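Hypothetical protein (PDB 2HIY) is of unknown function but belongs to the conserved bacterial DUF1697 family and folds into two four-stranded antiparallel sheets, each packed against helices. Local coordinates at residues 6-11 with 175-180; 12-17 with 72-77; 25-30 with 64-69; 119-124 with 138-143. All blocks are in the same frame, centred on the assembly; numbering follows the deposited sequence.

Contact 1. Residues 6-11 with 175-180; sequences RYALLV and DKIGQM
Leu10 and Ile177 supply most of the apolar contact, meeting tip to tip: CD1 of Ile177 lies 3.9 Å from CD2 of Leu10, with CD1 of Leu10 equally near. Two residues earlier on the same face of the strand, CB of Ala8 touches the other branch of the isoleucine, CG2 of Ile177, at 4.0 Å. Ile177 can serve both residues because CG1 stands anti to its carbonyl carbon (chi1 -71°) and CG2 anti to its backbone N, which spreads the branches along the strand.

The polar contact is indirect. NE of Arg6 is 4.2 Å from O of Met180, and two waters bridge the pair. One lies in the guanidinium plane, 2.8 Å from NH1 of Arg6, and also bonds O of Met180; the other donates to O of Met180 but bonds NE of Arg6 weakly. NH2 of Arg6 is held by Thr51 OG1 and Lys38 O, which probably limits the rotation of the guanidinium.

The axes of strand 6-10 and helix 175-180 come within 9.2 Å at 146°, roughly antiparallel. Helix 171-182 thus lies on one face of the sheet, where Phe49 of strand 47-52 touches Arg6, Ala8 and selenomethionine Met180; Tyr7 and Leu9 instead pack against helix 56-70.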
# COMPACT_ATOMS: atom_id res chain seq x y z
N ARG D 6 39.57 1.59 -6.79
CA ARG D 6 38.30 0.99 -6.50
C ARG D 6 37.29 2.12 -6.28
O ARG D 6 37.54 3.08 -5.53
CB ARG D 6 38.41 0.11 -5.25
CG ARG D 6 37.20 -0.76 -4.97
CD ARG D 6 37.26 -2.04 -5.80
NE ARG D 6 36.13 -2.92 -5.55
CZ ARG D 6 35.68 -3.80 -6.45
NH1 ARG D 6 34.66 -4.59 -6.15
NH2 ARG D 6 36.24 -3.86 -7.65
N TYR D 7 36.16 1.98 -6.96
CA TYR D 7 35.07 2.97 -6.98
C TYR D 7 33.77 2.39 -6.48
O TYR D 7 33.51 1.19 -6.65
CB TYR D 7 34.81 3.45 -8.41
CG TYR D 7 35.91 4.32 -8.97
CD1 TYR D 7 36.92 3.78 -9.76
CD2 TYR D 7 35.95 5.69 -8.69
CE1 TYR D 7 37.94 4.56 -10.25
CE2 TYR D 7 36.96 6.50 -9.19
CZ TYR D 7 37.96 5.92 -9.97
OH TYR D 7 39.00 6.68 -10.50
N ALA D 8 32.95 3.25 -5.88
CA ALA D 8 31.55 2.97 -5.60
C ALA D 8 30.73 3.84 -6.54
O ALA D 8 30.96 5.06 -6.66
CB ALA D 8 31.19 3.32 -4.13
N LEU D 9 29.79 3.20 -7.20
CA LEU D 9 28.83 3.82 -8.10
C LEU D 9 27.46 3.65 -7.48
O LEU D 9 26.98 2.52 -7.34
CB LEU D 9 28.91 3.07 -9.43
CG LEU D 9 27.87 3.45 -10.50
CD1 LEU D 9 27.93 4.93 -10.89
CD2 LEU D 9 28.11 2.54 -11.75
N LEU D 10 26.84 4.76 -7.08
CA LEU D 10 25.56 4.72 -6.36
C LEU D 10 24.52 5.41 -7.20
O LEU D 10 24.76 6.50 -7.72
CB LEU D 10 25.68 5.44 -5.00
CG LEU D 10 26.91 5.05 -4.17
CD1 LEU D 10 26.84 5.93 -2.90
CD2 LEU D 10 26.95 3.58 -3.83
N VAL D 11 23.36 4.78 -7.34
CA VAL D 11 22.29 5.39 -8.12
C VAL D 11 21.02 5.45 -7.28
O VAL D 11 20.82 4.68 -6.36
CB VAL D 11 22.06 4.66 -9.46
CG1 VAL D 11 23.33 4.69 -10.33
CG2 VAL D 11 21.64 3.24 -9.23
N ASP D 175 28.17 2.62 5.94
CA ASP D 175 29.24 1.75 6.44
C ASP D 175 29.55 0.64 5.45
O ASP D 175 30.72 0.40 5.12
CB ASP D 175 28.89 1.17 7.81
CG ASP D 175 28.95 2.20 8.91
OD1 ASP D 175 29.61 3.23 8.72
OD2 ASP D 175 28.34 1.95 9.97
N LYS D 176 28.50 -0.03 4.98
CA LYS D 176 28.69 -1.16 4.04
C LYS D 176 29.42 -0.71 2.77
O LYS D 176 30.27 -1.45 2.26
CB LYS D 176 27.35 -1.81 3.71
CG LYS D 176 27.47 -2.99 2.72
CD LYS D 176 28.28 -4.11 3.34
CE LYS D 176 28.39 -5.30 2.39
NZ LYS D 176 29.28 -6.37 2.92
N ILE D 177 29.08 0.46 2.24
CA ILE D 177 29.81 1.04 1.11
C ILE D 177 31.30 1.12 1.41
O ILE D 177 32.12 0.71 0.60
CB ILE D 177 29.20 2.41 0.68
CG1 ILE D 177 27.85 2.17 0.00
CG2 ILE D 177 30.15 3.20 -0.25
CD1 ILE D 177 26.90 3.38 0.02
N GLY D 178 31.67 1.60 2.59
CA GLY D 178 33.08 1.67 2.93
C GLY D 178 33.70 0.29 3.00
O GLY D 178 34.82 0.09 2.55
N GLN D 179 32.97 -0.69 3.53
CA GLN D 179 33.49 -2.05 3.66
C GLN D 179 33.68 -2.66 2.27
O GLN D 179 34.68 -3.35 2.00
CB GLN D 179 32.54 -2.89 4.50
CG GLN D 179 32.61 -2.53 5.98
CD GLN D 179 31.41 -3.02 6.79
OE1 GLN D 179 30.63 -3.86 6.34
NE2 GLN D 179 31.27 -2.48 8.01
N MSE D 180 32.73 -2.42 1.38
CA MSE D 180 32.81 -2.98 0.02
C MSE D 180 33.94 -2.35 -0.78
O MSE D 180 34.52 -3.01 -1.66
CB MSE D 180 31.48 -2.83 -0.72
CG MSE D 180 30.33 -3.69 -0.19
SE MSE D 180 30.53 -5.56 -0.63
CE MSE D 180 29.98 -5.43 -2.49
O HOH W 1 33.42 -4.60 -3.65
O HOH W 2 36.57 -3.89 -2.99

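Contact 2. Residues 12-17 with 72-77; sequences RGINVG and PFIQSF
Ile14 meets both Phe73 and Ile74 through a single methyl group, and this is the close-packed, apolar part of the contact. CG2 of Ile14 sits 3.8 Å from CG1 of Ile74 and, on approaching the aromatic ring at its edge and in its plane, 3.9 Å from CE1 of Phe73. The side chains of Ile14 and Phe73 cross at about a right angle. CG1 of Ile14 occupies the crowded position between its backbone N and carbonyl carbon (chi1 70°), which leaves CG2 beside the N to make both touches. Met24 of helix 24-34 packs against the same isoleucine.

Segment 12-17 follows strand 5-10 and segment 72-77 leads into strand 78-81, neighbouring antiparallel strands that are the first and last of a βαββαβ, ferredoxin-like unit, so the contact joins the two loops at one end of this strand pair.

Around Arg12 and Ser76 the fit is looser and water fills it. The closest direct touch there is CG of Arg12 to OG of Ser76, 3.9 Å. Two waters donate to O of Arg12: one, 2.8 Å away, also donates to O of Phe73 and lies at the edge of that ring, and the other, 2.9 Å away, to O of Ser76. A third water lies 3.0 Å from OG of Ser76 and bonds N of Arg12 weakly, while that hydroxyl also bonds Arg164 O.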
# COMPACT_ATOMS: atom_id res chain seq x y z
N ARG D 12 20.17 6.42 -7.58
CA ARG D 12 18.90 6.55 -6.88
C ARG D 12 17.76 6.12 -7.78
O ARG D 12 17.88 6.13 -9.02
CB ARG D 12 18.68 8.02 -6.48
CG ARG D 12 18.52 8.93 -7.69
CD ARG D 12 17.49 10.07 -7.57
NE ARG D 12 16.43 9.87 -6.59
CZ ARG D 12 15.15 9.60 -6.87
NH1 ARG D 12 14.30 9.47 -5.86
NH2 ARG D 12 14.72 9.47 -8.11
N GLY D 13 16.65 5.78 -7.15
CA GLY D 13 15.39 5.62 -7.82
C GLY D 13 15.14 4.30 -8.53
O GLY D 13 14.15 4.18 -9.24
N ILE D 14 16.03 3.32 -8.36
CA ILE D 14 15.85 2.06 -9.09
C ILE D 14 15.15 0.97 -8.30
O ILE D 14 15.15 0.99 -7.06
CB ILE D 14 17.19 1.54 -9.69
CG1 ILE D 14 18.18 1.02 -8.63
CG2 ILE D 14 17.83 2.59 -10.58
CD1 ILE D 14 19.28 0.13 -9.23
N ASN D 15 14.55 0.03 -9.02
CA ASN D 15 13.93 -1.15 -8.43
C ASN D 15 12.92 -0.81 -7.33
O ASN D 15 12.90 -1.45 -6.28
CB ASN D 15 15.00 -2.11 -7.91
CG ASN D 15 15.80 -2.72 -9.04
OD1 ASN D 15 15.26 -3.00 -10.10
ND2 ASN D 15 17.10 -2.86 -8.83
N VAL D 16 12.11 0.21 -7.60
CA VAL D 16 11.03 0.62 -6.69
C VAL D 16 9.75 0.87 -7.50
O VAL D 16 9.82 1.12 -8.71
CB VAL D 16 11.40 1.89 -5.88
CG1 VAL D 16 12.52 1.59 -4.89
CG2 VAL D 16 11.80 3.02 -6.80
N GLY D 17 8.61 0.81 -6.83
CA GLY D 17 7.32 1.17 -7.43
C GLY D 17 6.98 0.46 -8.72
O GLY D 17 6.34 1.04 -9.61
N PRO D 72 17.74 4.57 -19.07
CA PRO D 72 17.59 6.02 -19.20
C PRO D 72 16.92 6.69 -18.00
O PRO D 72 17.00 7.92 -17.90
CB PRO D 72 16.77 6.20 -20.49
CG PRO D 72 16.41 4.88 -20.94
CD PRO D 72 17.01 3.82 -20.11
N PHE D 73 16.29 5.93 -17.12
CA PHE D 73 15.76 6.48 -15.87
C PHE D 73 16.85 6.73 -14.82
O PHE D 73 16.58 7.33 -13.78
CB PHE D 73 14.69 5.54 -15.31
CG PHE D 73 15.12 4.09 -15.27
CD1 PHE D 73 15.89 3.62 -14.21
CD2 PHE D 73 14.76 3.20 -16.29
CE1 PHE D 73 16.31 2.30 -14.17
CE2 PHE D 73 15.16 1.87 -16.23
CZ PHE D 73 15.93 1.42 -15.16
N ILE D 74 18.07 6.26 -15.07
CA ILE D 74 19.20 6.60 -14.18
C ILE D 74 19.79 7.90 -14.71
O ILE D 74 20.55 7.91 -15.68
CB ILE D 74 20.25 5.46 -14.13
CG1 ILE D 74 19.59 4.19 -13.53
CG2 ILE D 74 21.49 5.90 -13.31
CD1 ILE D 74 20.50 2.94 -13.44
N GLN D 75 19.39 9.01 -14.10
CA GLN D 75 19.69 10.34 -14.61
C GLN D 75 20.65 11.14 -13.74
O GLN D 75 20.95 12.30 -14.04
CB GLN D 75 18.37 11.11 -14.83
CG GLN D 75 17.59 10.54 -16.02
CD GLN D 75 16.21 11.08 -16.19
OE1 GLN D 75 15.86 12.13 -15.65
NE2 GLN D 75 15.39 10.37 -16.97
N SER D 76 21.11 10.51 -12.66
CA SER D 76 22.19 11.04 -11.85
C SER D 76 22.89 9.85 -11.23
O SER D 76 22.31 8.75 -11.12
CB SER D 76 21.64 11.93 -10.71
OG SER D 76 20.96 11.17 -9.70
N PHE D 77 24.15 10.02 -10.84
CA PHE D 77 24.80 8.98 -10.06
C PHE D 77 25.92 9.59 -9.25
O PHE D 77 26.47 10.64 -9.63
CB PHE D 77 25.32 7.83 -10.96
CG PHE D 77 26.28 8.26 -12.05
CD1 PHE D 77 27.66 8.34 -11.84
CD2 PHE D 77 25.81 8.48 -13.33
CE1 PHE D 77 28.53 8.71 -12.88
CE2 PHE D 77 26.68 8.84 -14.37
CZ PHE D 77 28.04 8.95 -14.14
O HOH W 3 21.91 8.92 -7.97
O HOH W 4 19.66 7.79 -10.66
O HOH W 5 16.17 6.18 -11.24

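Contact 3. Residues 25-30 with 64-69; sequences AELRQE and ETFFAV
OE1 of Glu30 is hydrogen-bonded to the hydroxyl of Tyr71, just beyond segment 64-69, and at the same time lies in the plane of the Phe66 ring, at its edge, 3.8 Å from CZ of Phe66. The carboxylate is turned 52° from the ring plane, and the side chains of Glu30 and Phe66 cross at about a right angle. Glu30 also brings its methylene to the ring end, CB being 3.8 Å from CZ of Phe66 and 3.9 Å from CE1.

Leu27, one turn earlier on the same helix, approaches the ring edge with CD1, 3.7 Å from CE2 of Phe66. The ring reaches across because its CG is anti to the backbone N (chi1 172°), bridging a gap of 9.2 Å between CA of Glu30 and CA of Phe66. Leu31 and Leu34 of helix 24-34 continue the packing on this ring, and His70 stacks with it. Helix 24-34 also faces the second subunit, where Arg28 forms a salt bridge to Glu61 of that neighbouring chain.

The union of the two helices is therefore mainly apolar. With its oxygen at the ring's hydrogen-bearing rim and not over the pi cloud, the carboxylate is probably in a mildly favourable electrostatic setting.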
# COMPACT_ATOMS: atom_id res chain seq x y z
N ALA D 25 22.73 -8.92 -11.73
CA ALA D 25 23.62 -9.74 -12.51
C ALA D 25 23.81 -9.21 -13.94
O ALA D 25 24.90 -9.34 -14.53
CB ALA D 25 23.14 -11.19 -12.54
N GLU D 26 22.74 -8.67 -14.53
CA GLU D 26 22.83 -8.10 -15.87
C GLU D 26 23.70 -6.86 -15.86
O GLU D 26 24.58 -6.71 -16.72
CB GLU D 26 21.45 -7.78 -16.43
CG GLU D 26 20.64 -9.03 -16.71
CD GLU D 26 19.21 -8.79 -17.13
OE1 GLU D 26 18.78 -7.63 -17.29
OE2 GLU D 26 18.49 -9.81 -17.28
N LEU D 27 23.46 -5.96 -14.92
CA LEU D 27 24.27 -4.76 -14.81
C LEU D 27 25.76 -5.11 -14.61
O LEU D 27 26.63 -4.48 -15.22
CB LEU D 27 23.76 -3.88 -13.66
CG LEU D 27 24.48 -2.53 -13.53
CD1 LEU D 27 24.35 -1.70 -14.80
CD2 LEU D 27 23.97 -1.76 -12.33
N ARG D 28 26.08 -6.05 -13.72
CA ARG D 28 27.47 -6.44 -13.51
C ARG D 28 28.10 -6.91 -14.82
O ARG D 28 29.22 -6.51 -15.13
CB ARG D 28 27.61 -7.49 -12.39
CG ARG D 28 27.12 -7.00 -11.05
CD ARG D 28 27.60 -7.94 -9.92
NE ARG D 28 27.14 -9.31 -10.12
CZ ARG D 28 26.04 -9.84 -9.60
NH1 ARG D 28 25.24 -9.13 -8.81
NH2 ARG D 28 25.73 -11.09 -9.88
N GLN D 29 27.38 -7.73 -15.58
CA GLN D 29 27.91 -8.21 -16.87
C GLN D 29 28.09 -7.06 -17.85
O GLN D 29 29.11 -6.98 -18.56
CB GLN D 29 27.00 -9.31 -17.47
CG GLN D 29 27.33 -9.69 -18.93
CD GLN D 29 28.56 -10.55 -19.04
OE1 GLN D 29 28.49 -11.77 -18.90
NE2 GLN D 29 29.71 -9.91 -19.31
N GLU D 30 27.09 -6.20 -17.94
CA GLU D 30 27.16 -5.06 -18.86
C GLU D 30 28.31 -4.10 -18.52
O GLU D 30 29.03 -3.64 -19.42
CB GLU D 30 25.83 -4.32 -18.81
CG GLU D 30 24.71 -5.12 -19.45
CD GLU D 30 23.32 -4.80 -18.94
OE1 GLU D 30 23.13 -3.88 -18.10
OE2 GLU D 30 22.40 -5.53 -19.39
N GLU D 64 27.75 7.91 -18.07
CA GLU D 64 26.63 8.72 -18.56
C GLU D 64 26.11 8.19 -19.89
O GLU D 64 24.89 8.04 -20.07
CB GLU D 64 27.05 10.18 -18.70
CG GLU D 64 27.15 10.87 -17.36
CD GLU D 64 27.79 12.25 -17.42
OE1 GLU D 64 28.43 12.59 -18.44
OE2 GLU D 64 27.67 12.97 -16.39
N THR D 65 27.01 7.89 -20.81
CA THR D 65 26.60 7.34 -22.10
C THR D 65 25.95 5.97 -21.93
O THR D 65 24.93 5.65 -22.55
CB THR D 65 27.80 7.27 -23.05
OG1 THR D 65 28.28 8.61 -23.24
CG2 THR D 65 27.43 6.63 -24.40
N PHE D 66 26.53 5.15 -21.05
CA PHE D 66 25.97 3.82 -20.79
C PHE D 66 24.54 3.88 -20.26
O PHE D 66 23.64 3.20 -20.77
CB PHE D 66 26.87 3.05 -19.81
CG PHE D 66 26.27 1.77 -19.36
CD1 PHE D 66 26.33 0.66 -20.18
CD2 PHE D 66 25.63 1.69 -18.14
CE1 PHE D 66 25.74 -0.55 -19.77
CE2 PHE D 66 25.06 0.48 -17.73
CZ PHE D 66 25.12 -0.63 -18.56
N PHE D 67 24.30 4.69 -19.23
CA PHE D 67 22.96 4.76 -18.68
C PHE D 67 21.96 5.35 -19.67
O PHE D 67 20.82 4.90 -19.73
CB PHE D 67 22.94 5.57 -17.38
CG PHE D 67 23.65 4.88 -16.23
CD1 PHE D 67 23.36 3.56 -15.90
CD2 PHE D 67 24.58 5.57 -15.48
CE1 PHE D 67 24.00 2.94 -14.82
CE2 PHE D 67 25.21 4.95 -14.40
CZ PHE D 67 24.93 3.65 -14.08
N ALA D 68 22.39 6.38 -20.42
CA ALA D 68 21.46 7.02 -21.38
C ALA D 68 20.91 5.99 -22.36
O ALA D 68 19.77 6.12 -22.79
CB ALA D 68 22.11 8.18 -22.09
N VAL D 69 21.71 4.99 -22.71
CA VAL D 69 21.29 3.98 -23.69
C VAL D 69 20.55 2.84 -23.00
O VAL D 69 19.50 2.40 -23.48
CB VAL D 69 22.49 3.40 -24.46
CG1 VAL D 69 22.04 2.24 -25.36
CG2 VAL D 69 23.15 4.49 -25.26

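Contact 4. Residues 119-124 with 138-143; sequences ATVESL and IFWGKF
The backbones of helix 119-122 and strand 138-142 stay well apart, the nearest pair across the contact being CA of Val121 and CA of Ile138 at 9.7 Å, so side chains alone span the gap. On the strand, alternate residues Ile138 and Trp140 point to the helix.

Val121 occupies the middle and sends a branch to each. Its CG2 meets CD1 of Ile138 tip to tip at 4.0 Å, while CG1 of Val121 approaches CH2 of Trp140 obliquely at 4.2 Å. The split follows from the valine torsion, with CG1 anti to the backbone N (chi1 173°) and CG2 anti to the carbonyl carbon. Leu124, three residues on, adds CD1 at the edge of the indole, close to its plane and 4.1 Å from CH2 of Trp140; the two side chains cross at about a right angle.

Polar bonds lie within each segment and to its neighbours. OG of Ser123 donates to O of Thr120 at 2.6 Å, on a lone pair in the carbonyl plane, just before Leu124. NE1 of Trp140 is bonded to Glu129 OE1, which probably restrains the indole, and Tyr153 meets that ring edge-to-face. NZ of Lys142 sits above the carbonyl plane of Trp140, 2.9 Å from its O, and has a salt bridge to Asp104.

Leu131 and Phe133 of strand 129-133 and Leu106 of strand 102-108 extend the same apolar layer. A helix laid on one face of an antiparallel sheet with strand order 2-3-1-4 fits the βαββαβ topology of a ferredoxin-like domain.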
# COMPACT_ATOMS: atom_id res chain seq x y z
N ALA D 119 23.33 26.07 -0.00
CA ALA D 119 22.51 27.25 0.26
C ALA D 119 21.06 26.86 0.51
O ALA D 119 20.41 27.36 1.43
CB ALA D 119 22.59 28.25 -0.92
N THR D 120 20.56 25.93 -0.28
CA THR D 120 19.18 25.47 -0.09
C THR D 120 19.01 24.79 1.27
O THR D 120 18.08 25.12 2.00
CB THR D 120 18.82 24.52 -1.22
OG1 THR D 120 18.84 25.26 -2.45
CG2 THR D 120 17.40 23.93 -1.02
N VAL D 121 19.93 23.88 1.61
CA VAL D 121 19.80 23.20 2.89
C VAL D 121 19.89 24.19 4.06
O VAL D 121 19.12 24.11 5.00
CB VAL D 121 20.81 22.07 3.03
CG1 VAL D 121 20.78 21.51 4.42
CG2 VAL D 121 20.49 20.96 2.03
N GLU D 122 20.80 25.16 3.93
CA GLU D 122 20.97 26.13 5.01
C GLU D 122 19.74 26.99 5.17
O GLU D 122 19.57 27.58 6.27
CB GLU D 122 22.17 27.05 4.70
CG GLU D 122 23.50 26.41 5.04
CD GLU D 122 24.70 27.28 4.61
OE1 GLU D 122 24.54 28.18 3.74
OE2 GLU D 122 25.80 27.01 5.10
N SER D 123 18.92 27.13 4.14
CA SER D 123 17.68 27.93 4.20
C SER D 123 16.57 27.24 4.99
O SER D 123 15.57 27.87 5.35
CB SER D 123 17.14 28.29 2.80
OG SER D 123 16.47 27.18 2.18
N LEU D 124 16.71 25.94 5.25
CA LEU D 124 15.66 25.20 5.92
C LEU D 124 15.75 25.41 7.44
O LEU D 124 16.84 25.41 8.01
CB LEU D 124 15.80 23.72 5.60
CG LEU D 124 15.84 23.32 4.13
CD1 LEU D 124 16.03 21.80 4.04
CD2 LEU D 124 14.55 23.73 3.42
N ILE D 138 26.15 14.96 2.63
CA ILE D 138 25.63 15.57 3.88
C ILE D 138 25.30 14.48 4.88
O ILE D 138 24.53 13.56 4.57
CB ILE D 138 24.34 16.38 3.61
CG1 ILE D 138 24.58 17.38 2.48
CG2 ILE D 138 23.88 17.10 4.89
CD1 ILE D 138 23.33 18.13 2.03
N PHE D 139 25.90 14.53 6.08
CA PHE D 139 25.45 13.70 7.18
C PHE D 139 24.21 14.33 7.79
O PHE D 139 24.24 15.53 8.09
CB PHE D 139 26.51 13.67 8.30
CG PHE D 139 27.89 13.20 7.87
CD1 PHE D 139 28.22 11.85 7.97
CD2 PHE D 139 28.88 14.11 7.44
CE1 PHE D 139 29.51 11.41 7.63
CE2 PHE D 139 30.14 13.67 7.09
CZ PHE D 139 30.46 12.31 7.21
N TRP D 140 23.15 13.57 8.04
CA TRP D 140 21.93 14.19 8.56
C TRP D 140 21.26 13.25 9.52
O TRP D 140 20.78 12.15 9.14
CB TRP D 140 21.02 14.56 7.40
CG TRP D 140 19.96 15.56 7.66
CD1 TRP D 140 19.28 15.84 8.83
CD2 TRP D 140 19.44 16.46 6.68
NE1 TRP D 140 18.36 16.87 8.64
CE2 TRP D 140 18.45 17.26 7.32
CE3 TRP D 140 19.71 16.68 5.32
CZ2 TRP D 140 17.73 18.26 6.63
CZ3 TRP D 140 19.00 17.67 4.63
CH2 TRP D 140 18.03 18.45 5.30
N GLY D 141 21.27 13.62 10.80
CA GLY D 141 20.76 12.77 11.88
C GLY D 141 19.46 13.37 12.39
O GLY D 141 19.32 14.58 12.50
N LYS D 142 18.52 12.48 12.69
CA LYS D 142 17.26 12.88 13.30
C LYS D 142 17.17 12.16 14.65
O LYS D 142 17.29 10.94 14.73
CB LYS D 142 16.08 12.51 12.37
CG LYS D 142 15.91 13.40 11.11
CD LYS D 142 16.97 13.24 10.03
CE LYS D 142 17.09 11.84 9.50
NZ LYS D 142 17.99 11.83 8.29
N PHE D 143 16.94 12.91 15.72
CA PHE D 143 17.15 12.34 17.06
C PHE D 143 16.11 11.36 17.49
O PHE D 143 16.45 10.40 18.19
CB PHE D 143 17.30 13.44 18.09
CG PHE D 143 18.56 14.21 17.94
CD1 PHE D 143 19.76 13.65 18.34
CD2 PHE D 143 18.58 15.49 17.41
CE1 PHE D 143 20.97 14.35 18.19
CE2 PHE D 143 19.78 16.22 17.25
CZ PHE D 143 20.97 15.62 17.64

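Overall arrangement
Along the chain, contact 1 closes the longest loop and encloses the others: contact 3 is nested within contact 2, and contact 4 follows both. Contacts 1, 2 and 3 gather around the first sheet, with centres 12 to 17 Å apart, and touch one another; Phe67 and Phe77 are packed together where they meet. Contact 4 belongs to the second sheet, which repeats the strand order 2-3-1-4, and its centre is about 32 Å from that of contact 3 and 23 Å from contacts 1 and 2. Contact 1 ties the C-terminal helix 171-182, which directly follows the last strand of the second sheet, back onto the first, so the two ferredoxin-like halves are joined.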